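Local coordinates for Cys-Gly metallodipeptidase DUG1 (Saccharomyces cerevisiae, PDB 4G1P), which hydrolyses the dipeptide Cys-Gly as a dinuclear zinc-dependent peptidase and serves as the catalytic component of the glutathione-degrading complex, at residues 86-100 with 189-201. Sequence-based numbering, arbitrary orientation.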
ATOM      1  N   SER A  86     -32.222  -9.468 -19.883  1.00 21.17           N
ATOM      2  CA  SER A  86     -33.101  -9.002 -20.934  1.00 23.02           C
ATOM      3  C   SER A  86     -33.216 -10.029 -22.057  1.00 24.76           C
ATOM      4  O   SER A  86     -32.411 -10.957 -22.156  1.00 24.52           O
ATOM      5  CB  SER A  86     -32.608  -7.670 -21.482  1.00 25.11           C
ATOM      6  OG  SER A  86     -31.436  -7.838 -22.250  1.00 27.13           O
ATOM      7  N   ARG A  87     -34.237  -9.874 -22.889  1.00 25.40           N
ATOM      8  CA  ARG A  87     -34.413 -10.749 -24.034  1.00 23.32           C
ATOM      9  C   ARG A  87     -34.587  -9.880 -25.258  1.00 26.28           C
ATOM     10  O   ARG A  87     -35.097  -8.755 -25.173  1.00 27.79           O
ATOM     11  CB  ARG A  87     -35.625 -11.672 -23.860  1.00 22.81           C
ATOM     12  CG  ARG A  87     -36.132 -11.788 -22.417  1.00 30.66           C
ATOM     13  CD  ARG A  87     -37.347 -12.724 -22.241  1.00 28.46           C
ATOM     14  NE  ARG A  87     -36.909 -14.106 -22.123  1.00 30.57           N
ATOM     15  CZ  ARG A  87     -36.865 -14.789 -20.987  1.00 28.32           C
ATOM     16  NH1 ARG A  87     -37.267 -14.249 -19.849  1.00 23.26           N
ATOM     17  NH2 ARG A  87     -36.429 -16.036 -21.001  1.00 33.67           N
ATOM     18  N   PHE A  88     -34.130 -10.386 -26.395  1.00 25.79           N
ATOM     19  CA  PHE A  88     -34.443  -9.768 -27.674  1.00 25.05           C
ATOM     20  C   PHE A  88     -34.989 -10.833 -28.616  1.00 24.28           C
ATOM     21  O   PHE A  88     -34.279 -11.754 -29.017  1.00 21.97           O
ATOM     22  CB  PHE A  88     -33.238  -9.054 -28.288  1.00 20.81           C
ATOM     23  CG  PHE A  88     -33.554  -8.364 -29.576  1.00 23.45           C
ATOM     24  CD1 PHE A  88     -33.435  -9.036 -30.787  1.00 22.88           C
ATOM     25  CD2 PHE A  88     -34.001  -7.051 -29.582  1.00 23.44           C
ATOM     26  CE1 PHE A  88     -33.741  -8.404 -31.977  1.00 21.72           C
ATOM     27  CE2 PHE A  88     -34.310  -6.416 -30.770  1.00 23.83           C
ATOM     28  CZ  PHE A  88     -34.182  -7.088 -31.966  1.00 22.66           C
ATOM     29  N   GLY A  89     -36.263 -10.683 -28.959  1.00 30.72           N
ATOM     30  CA  GLY A  89     -36.988 -11.669 -29.734  1.00 28.23           C
ATOM     31  C   GLY A  89     -37.668 -12.705 -28.853  1.00 29.79           C
ATOM     32  O   GLY A  89     -37.200 -13.017 -27.757  1.00 26.51           O
ATOM     33  N   SER A  90     -38.789 -13.235 -29.328  1.00 32.05           N
ATOM     34  CA  SER A  90     -39.462 -14.324 -28.630  1.00 34.73           C
ATOM     35  C   SER A  90     -40.147 -15.239 -29.623  1.00 32.96           C
ATOM     36  O   SER A  90     -41.339 -15.520 -29.508  1.00 37.38           O
ATOM     37  CB  SER A  90     -40.445 -13.812 -27.561  1.00 39.59           C
ATOM     38  OG  SER A  90     -41.222 -12.716 -28.017  1.00 43.14           O
ATOM     39  N   ASP A  91     -39.368 -15.698 -30.596  1.00 30.17           N
ATOM     40  CA  ASP A  91     -39.841 -16.639 -31.601  1.00 29.02           C
ATOM     41  C   ASP A  91     -39.602 -18.063 -31.124  1.00 31.15           C
ATOM     42  O   ASP A  91     -38.465 -18.490 -30.970  1.00 30.71           O
ATOM     43  CB  ASP A  91     -39.127 -16.389 -32.924  1.00 27.25           C
ATOM     44  CG  ASP A  91     -39.659 -17.246 -34.051  1.00 35.30           C
ATOM     45  OD1 ASP A  91     -40.146 -18.370 -33.803  1.00 35.53           O
ATOM     46  OD2 ASP A  91     -39.572 -16.796 -35.213  1.00 43.51           O
ATOM     47  N   PRO A  92     -40.686 -18.823 -30.933  1.00 34.02           N
ATOM     48  CA  PRO A  92     -40.607 -20.161 -30.338  1.00 34.04           C
ATOM     49  C   PRO A  92     -39.974 -21.181 -31.271  1.00 36.06           C
ATOM     50  O   PRO A  92     -39.741 -22.312 -30.842  1.00 37.50           O
ATOM     51  CB  PRO A  92     -42.073 -20.524 -30.090  1.00 30.88           C
ATOM     52  CG  PRO A  92     -42.840 -19.236 -30.262  1.00 33.43           C
ATOM     53  CD  PRO A  92     -42.068 -18.460 -31.266  1.00 30.80           C
ATOM     54  N   SER A  93     -39.693 -20.796 -32.514  1.00 31.00           N
ATOM     55  CA  SER A  93     -39.042 -21.711 -33.444  1.00 31.46           C
ATOM     56  C   SER A  93     -37.560 -21.425 -33.548  1.00 33.50           C
ATOM     57  O   SER A  93     -36.838 -22.130 -34.242  1.00 40.26           O
ATOM     58  CB  SER A  93     -39.659 -21.616 -34.833  1.00 30.94           C
ATOM     59  OG  SER A  93     -39.336 -20.377 -35.432  1.00 42.10           O
ATOM     60  N   LYS A  94     -37.097 -20.381 -32.877  1.00 32.09           N
ATOM     61  CA  LYS A  94     -35.687 -20.050 -32.951  1.00 30.13           C
ATOM     62  C   LYS A  94     -34.943 -20.572 -31.736  1.00 29.27           C
ATOM     63  O   LYS A  94     -35.531 -20.758 -30.668  1.00 32.99           O
ATOM     64  CB  LYS A  94     -35.495 -18.544 -33.095  1.00 30.21           C
ATOM     65  CG  LYS A  94     -35.982 -17.988 -34.424  1.00 31.36           C
ATOM     66  CD  LYS A  94     -35.321 -16.647 -34.718  1.00 32.36           C
ATOM     67  CE  LYS A  94     -35.730 -16.087 -36.065  1.00 26.80           C
ATOM     68  NZ  LYS A  94     -36.903 -15.202 -35.926  1.00 34.93           N
ATOM     69  N   LYS A  95     -33.651 -20.828 -31.896  1.00 25.89           N
ATOM     70  CA  LYS A  95     -32.824 -21.162 -30.748  1.00 28.71           C
ATOM     71  C   LYS A  95     -32.649 -19.943 -29.823  1.00 25.78           C
ATOM     72  O   LYS A  95     -32.742 -18.786 -30.248  1.00 23.93           O
ATOM     73  CB  LYS A  95     -31.471 -21.695 -31.209  1.00 26.29           C
ATOM     74  CG  LYS A  95     -31.570 -22.980 -31.986  1.00 26.61           C
ATOM     75  CD  LYS A  95     -30.246 -23.306 -32.664  1.00 33.84           C
ATOM     76  CE  LYS A  95     -30.344 -24.556 -33.541  1.00 38.07           C
ATOM     77  NZ  LYS A  95     -29.057 -24.887 -34.225  1.00 38.39           N
ATOM     78  N   THR A  96     -32.408 -20.204 -28.551  1.00 22.23           N
ATOM     79  CA  THR A  96     -32.165 -19.122 -27.614  1.00 25.81           C
ATOM     80  C   THR A  96     -30.713 -19.095 -27.140  1.00 23.98           C
ATOM     81  O   THR A  96     -30.236 -20.058 -26.549  1.00 27.20           O
ATOM     82  CB  THR A  96     -33.090 -19.233 -26.416  1.00 24.55           C
ATOM     83  OG1 THR A  96     -34.436 -19.062 -26.862  1.00 30.72           O
ATOM     84  CG2 THR A  96     -32.759 -18.166 -25.396  1.00 25.36           C
ATOM     85  N   VAL A  97     -30.004 -18.010 -27.419  1.00 18.69           N
ATOM     86  CA  VAL A  97     -28.641 -17.875 -26.919  1.00 22.90           C
ATOM     87  C   VAL A  97     -28.562 -16.885 -25.759  1.00 21.56           C
ATOM     88  O   VAL A  97     -29.015 -15.746 -25.863  1.00 17.52           O
ATOM     89  CB  VAL A  97     -27.659 -17.434 -28.014  1.00 23.44           C
ATOM     90  CG1 VAL A  97     -26.256 -17.345 -27.447  1.00 21.39           C
ATOM     91  CG2 VAL A  97     -27.691 -18.406 -29.165  1.00 21.63           C
ATOM     92  N   LEU A  98     -28.002 -17.339 -24.646  1.00 23.36           N
ATOM     93  CA  LEU A  98     -27.755 -16.460 -23.513  1.00 21.38           C
ATOM     94  C   LEU A  98     -26.341 -15.916 -23.630  1.00 23.35           C
ATOM     95  O   LEU A  98     -25.374 -16.689 -23.781  1.00 20.45           O
ATOM     96  CB  LEU A  98     -27.932 -17.213 -22.194  1.00 21.84           C
ATOM     97  CG  LEU A  98     -27.521 -16.492 -20.905  1.00 21.72           C
ATOM     98  CD1 LEU A  98     -28.152 -15.137 -20.859  1.00 26.02           C
ATOM     99  CD2 LEU A  98     -27.962 -17.266 -19.693  1.00 19.23           C
ATOM    100  N   VAL A  99     -26.221 -14.589 -23.591  1.00 19.30           N
ATOM    101  CA  VAL A  99     -24.902 -13.968 -23.530  1.00 17.48           C
ATOM    102  C   VAL A  99     -24.666 -13.324 -22.178  1.00 16.97           C
ATOM    103  O   VAL A  99     -25.536 -12.639 -21.635  1.00 17.82           O
ATOM    104  CB  VAL A  99     -24.651 -12.946 -24.670  1.00 16.50           C
ATOM    105  CG1 VAL A  99     -24.646 -13.651 -26.010  1.00 19.21           C
ATOM    106  CG2 VAL A  99     -25.683 -11.823 -24.649  1.00 17.03           C
ATOM    107  N   TYR A 100     -23.475 -13.563 -21.642  1.00 18.43           N
ATOM    108  CA  TYR A 100     -23.057 -13.017 -20.357  1.00 16.04           C
ATOM    109  C   TYR A 100     -21.827 -12.137 -20.522  1.00 20.16           C
ATOM    110  O   TYR A 100     -20.941 -12.430 -21.342  1.00 19.18           O
ATOM    111  CB  TYR A 100     -22.721 -14.154 -19.406  1.00 15.89           C
ATOM    112  CG  TYR A 100     -21.817 -13.770 -18.258  1.00 18.88           C
ATOM    113  CD1 TYR A 100     -20.426 -13.773 -18.400  1.00 18.46           C
ATOM    114  CD2 TYR A 100     -22.347 -13.436 -17.022  1.00 18.03           C
ATOM    115  CE1 TYR A 100     -19.608 -13.417 -17.362  1.00 19.04           C
ATOM    116  CE2 TYR A 100     -21.533 -13.097 -15.973  1.00 19.07           C
ATOM    117  CZ  TYR A 100     -20.167 -13.089 -16.147  1.00 18.83           C
ATOM    118  OH  TYR A 100     -19.364 -12.751 -15.095  1.00 18.67           O
ATOM    119  N   TYR A 189     -36.198 -17.614 -15.554  1.00 31.86           N
ATOM    120  CA  TYR A 189     -35.845 -16.685 -16.629  1.00 28.00           C
ATOM    121  C   TYR A 189     -34.999 -17.358 -17.704  1.00 27.23           C
ATOM    122  O   TYR A 189     -35.090 -16.991 -18.861  1.00 27.87           O
ATOM    123  CB  TYR A 189     -35.130 -15.445 -16.086  1.00 28.00           C
ATOM    124  CG  TYR A 189     -35.145 -14.260 -17.016  1.00 23.82           C
ATOM    125  CD1 TYR A 189     -34.290 -14.197 -18.104  1.00 26.40           C
ATOM    126  CD2 TYR A 189     -36.003 -13.196 -16.796  1.00 24.39           C
ATOM    127  CE1 TYR A 189     -34.305 -13.114 -18.968  1.00 25.98           C
ATOM    128  CE2 TYR A 189     -36.024 -12.101 -17.651  1.00 24.10           C
ATOM    129  CZ  TYR A 189     -35.175 -12.070 -18.736  1.00 26.49           C
ATOM    130  OH  TYR A 189     -35.192 -11.000 -19.593  1.00 26.01           O
ATOM    131  N   PHE A 190     -34.201 -18.356 -17.324  1.00 26.32           N
ATOM    132  CA  PHE A 190     -33.291 -19.018 -18.252  1.00 24.76           C
ATOM    133  C   PHE A 190     -33.791 -20.373 -18.769  1.00 34.92           C
ATOM    134  O   PHE A 190     -33.014 -21.131 -19.363  1.00 31.71           O
ATOM    135  CB  PHE A 190     -31.945 -19.239 -17.579  1.00 28.98           C
ATOM    136  CG  PHE A 190     -31.260 -17.974 -17.170  1.00 31.05           C
ATOM    137  CD1 PHE A 190     -31.326 -16.844 -17.970  1.00 27.57           C
ATOM    138  CD2 PHE A 190     -30.557 -17.909 -15.978  1.00 29.63           C
ATOM    139  CE1 PHE A 190     -30.689 -15.678 -17.598  1.00 25.56           C
ATOM    140  CE2 PHE A 190     -29.916 -16.743 -15.605  1.00 31.50           C
ATOM    141  CZ  PHE A 190     -29.982 -15.624 -16.417  1.00 23.88           C
ATOM    142  N   LYS A 191     -35.075 -20.668 -18.554  1.00 35.90           N
ATOM    143  CA  LYS A 191     -35.620 -21.995 -18.841  1.00 35.39           C
ATOM    144  C   LYS A 191     -35.395 -22.475 -20.277  1.00 35.74           C
ATOM    145  O   LYS A 191     -35.032 -23.634 -20.494  1.00 41.07           O
ATOM    146  CB  LYS A 191     -37.106 -22.097 -18.459  1.00 37.19           C
ATOM    147  CG  LYS A 191     -38.098 -21.591 -19.499  1.00 36.32           C
ATOM    148  CD  LYS A 191     -39.541 -21.810 -19.030  1.00 47.38           C
ATOM    149  CE  LYS A 191     -40.577 -21.120 -19.934  1.00 52.20           C
ATOM    150  NZ  LYS A 191     -40.868 -21.855 -21.212  1.00 45.87           N
ATOM    151  N   GLY A 192     -35.571 -21.595 -21.254  1.00 27.20           N
ATOM    152  CA  GLY A 192     -35.507 -22.037 -22.636  1.00 31.99           C
ATOM    153  C   GLY A 192     -34.148 -21.980 -23.314  1.00 33.16           C
ATOM    154  O   GLY A 192     -34.044 -22.229 -24.518  1.00 34.62           O
ATOM    155  N   VAL A 193     -33.108 -21.664 -22.547  1.00 30.54           N
ATOM    156  CA  VAL A 193     -31.794 -21.404 -23.117  1.00 29.80           C
ATOM    157  C   VAL A 193     -31.209 -22.631 -23.811  1.00 27.58           C
ATOM    158  O   VAL A 193     -31.234 -23.730 -23.263  1.00 31.65           O
ATOM    159  CB  VAL A 193     -30.812 -20.880 -22.048  1.00 27.21           C
ATOM    160  CG1 VAL A 193     -29.439 -20.739 -22.634  1.00 22.26           C
ATOM    161  CG2 VAL A 193     -31.288 -19.546 -21.502  1.00 23.38           C
ATOM    162  N   ASP A 194     -30.686 -22.442 -25.018  1.00 22.21           N
ATOM    163  CA  ASP A 194     -30.093 -23.546 -25.761  1.00 27.27           C
ATOM    164  C   ASP A 194     -28.568 -23.530 -25.765  1.00 28.99           C
ATOM    165  O   ASP A 194     -27.926 -24.512 -26.146  1.00 25.82           O
ATOM    166  CB  ASP A 194     -30.611 -23.555 -27.199  1.00 25.71           C
ATOM    167  CG  ASP A 194     -32.100 -23.712 -27.261  1.00 28.50           C
ATOM    168  OD1 ASP A 194     -32.616 -24.650 -26.622  1.00 35.64           O
ATOM    169  OD2 ASP A 194     -32.757 -22.883 -27.918  1.00 30.64           O
ATOM    170  N   ALA A 195     -27.989 -22.417 -25.345  1.00 26.35           N
ATOM    171  CA  ALA A 195     -26.559 -22.234 -25.487  1.00 24.37           C
ATOM    172  C   ALA A 195     -26.173 -20.960 -24.790  1.00 22.94           C
ATOM    173  O   ALA A 195     -26.989 -20.049 -24.656  1.00 21.04           O
ATOM    174  CB  ALA A 195     -26.168 -22.167 -26.962  1.00 19.33           C
ATOM    175  N   VAL A 196     -24.924 -20.908 -24.345  1.00 21.43           N
ATOM    176  CA  VAL A 196     -24.394 -19.729 -23.699  1.00 19.26           C
ATOM    177  C   VAL A 196     -23.100 -19.301 -24.378  1.00 22.55           C
ATOM    178  O   VAL A 196     -22.207 -20.124 -24.617  1.00 20.15           O
ATOM    179  CB  VAL A 196     -24.160 -19.976 -22.210  1.00 23.02           C
ATOM    180  CG1 VAL A 196     -23.367 -18.820 -21.587  1.00 20.93           C
ATOM    181  CG2 VAL A 196     -25.491 -20.174 -21.505  1.00 22.10           C
ATOM    182  N   CYS A 197     -23.020 -18.010 -24.707  1.00 22.28           N
ATOM    183  CA  CYS A 197     -21.802 -17.422 -25.239  1.00 18.47           C
ATOM    184  C   CYS A 197     -21.251 -16.332 -24.314  1.00 21.83           C
ATOM    185  O   CYS A 197     -22.007 -15.523 -23.759  1.00 22.07           O
ATOM    186  CB  CYS A 197     -22.047 -16.830 -26.618  1.00 17.45           C
ATOM    187  SG  CYS A 197     -20.499 -16.388 -27.375  1.00 20.52           S
ATOM    188  N   ILE A 198     -19.935 -16.312 -24.146  1.00 19.33           N
ATOM    189  CA  ILE A 198     -19.294 -15.312 -23.309  1.00 16.70           C
ATOM    190  C   ILE A 198     -18.148 -14.685 -24.069  1.00 18.49           C
ATOM    191  O   ILE A 198     -17.303 -15.397 -24.621  1.00 21.16           O
ATOM    192  CB  ILE A 198     -18.727 -15.927 -22.024  1.00 16.85           C
ATOM    193  CG1 ILE A 198     -19.847 -16.370 -21.098  1.00 19.34           C
ATOM    194  CG2 ILE A 198     -17.852 -14.927 -21.293  1.00 17.48           C
ATOM    195  CD1 ILE A 198     -19.344 -17.149 -19.884  1.00 17.81           C
ATOM    196  N   SER A 199     -18.122 -13.357 -24.104  1.00 13.84           N
ATOM    197  CA  SER A 199     -16.994 -12.644 -24.656  1.00 14.97           C
ATOM    198  C   SER A 199     -16.319 -11.893 -23.527  1.00 18.72           C
ATOM    199  O   SER A 199     -16.707 -10.783 -23.189  1.00 23.97           O
ATOM    200  CB  SER A 199     -17.468 -11.673 -25.725  1.00 17.64           C
ATOM    201  OG  SER A 199     -16.371 -11.117 -26.409  1.00 16.85           O
ATOM    202  N   ASP A 200     -15.307 -12.502 -22.933  1.00 20.40           N
ATOM    203  CA  ASP A 200     -14.697 -11.944 -21.742  1.00 19.57           C
ATOM    204  C   ASP A 200     -13.262 -12.420 -21.579  1.00 20.49           C
ATOM    205  O   ASP A 200     -12.790 -12.638 -20.465  1.00 22.00           O
ATOM    206  CB  ASP A 200     -15.508 -12.349 -20.514  1.00 21.59           C
ATOM    207  CG  ASP A 200     -15.428 -11.328 -19.389  1.00 23.68           C
ATOM    208  OD1 ASP A 200     -14.702 -10.321 -19.521  1.00 23.10           O
ATOM    209  OD2 ASP A 200     -16.090 -11.538 -18.358  1.00 27.13           O
ATOM    210  N   ASN A 201     -12.577 -12.610 -22.696  1.00 19.99           N
ATOM    211  CA  ASN A 201     -11.151 -12.875 -22.675  1.00 18.66           C
ATOM    212  C   ASN A 201     -10.544 -12.372 -23.964  1.00 19.31           C
ATOM    213  O   ASN A 201     -11.129 -11.521 -24.609  1.00 20.43           O
ATOM    214  CB  ASN A 201     -10.854 -14.357 -22.433  1.00 23.89           C
ATOM    215  CG  ASN A 201     -11.296 -15.240 -23.578  1.00 27.63           C
ATOM    216  OD1 ASN A 201     -12.399 -15.083 -24.117  1.00 23.81           O
ATOM    217  ND2 ASN A 201     -10.427 -16.171 -23.969  1.00 22.37           N
TER
HETATM  218  O   HOH W   1     -35.396 -22.104 -27.432  1.00 28.97           O
HETATM  219  O   HOH W   2     -19.570 -11.038 -23.401  1.00 15.23           O
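A bend at chi3 (84°) in Arg-87, with CG of Tyr-189 anti to the backbone N (chi1 -161°), brings guanidinium and phenol ring together, the two side chains running past each other in opposite directions. NH1 of Arg-87 sits over the ring centre and CZ lies 3.9 Å from the ring centroid, which defines a cation-pi stack with the planes 28° apart. NH2 of the same group donates to Tyr-189 O at 2.7 Å, a somewhat bent bond, while NH1 forms a salt bridge with Asp-60. Further along, Leu-98 extends CD2 over one face of the Phe-190 ring, 4.0 Å from its centroid, and its CB packs on Val-193 and Val-196.

Strands 96-100 and 195-198 pair in parallel: Leu-98 N to Ala-195 O and Cys-197 N to Leu-98 O both measure 2.9 Å. At the entry to this pairing Asp-194 makes two hydrogen bonds to the backbone of Thr-96: OD2, met on its anti side and tilted from the carboxylate plane, accepts from Thr-96 N (2.8 Å), and Asp-194 N donates to Thr-96 O (2.9 Å). On the sheet face opposite Leu-98 and Val-196, Val-97 and Cys-197 meet Tyr-471 of helix 458-477, and Val-99 meets Trp-145 of helix 135-154. Tyr-100 OH is hydrogen-bonded to Glu-168. Regular backbone bonds and apolar packing thus hold, within the catalytic-domain sheet, the strand whose end leads to the zinc ligand Asp-200.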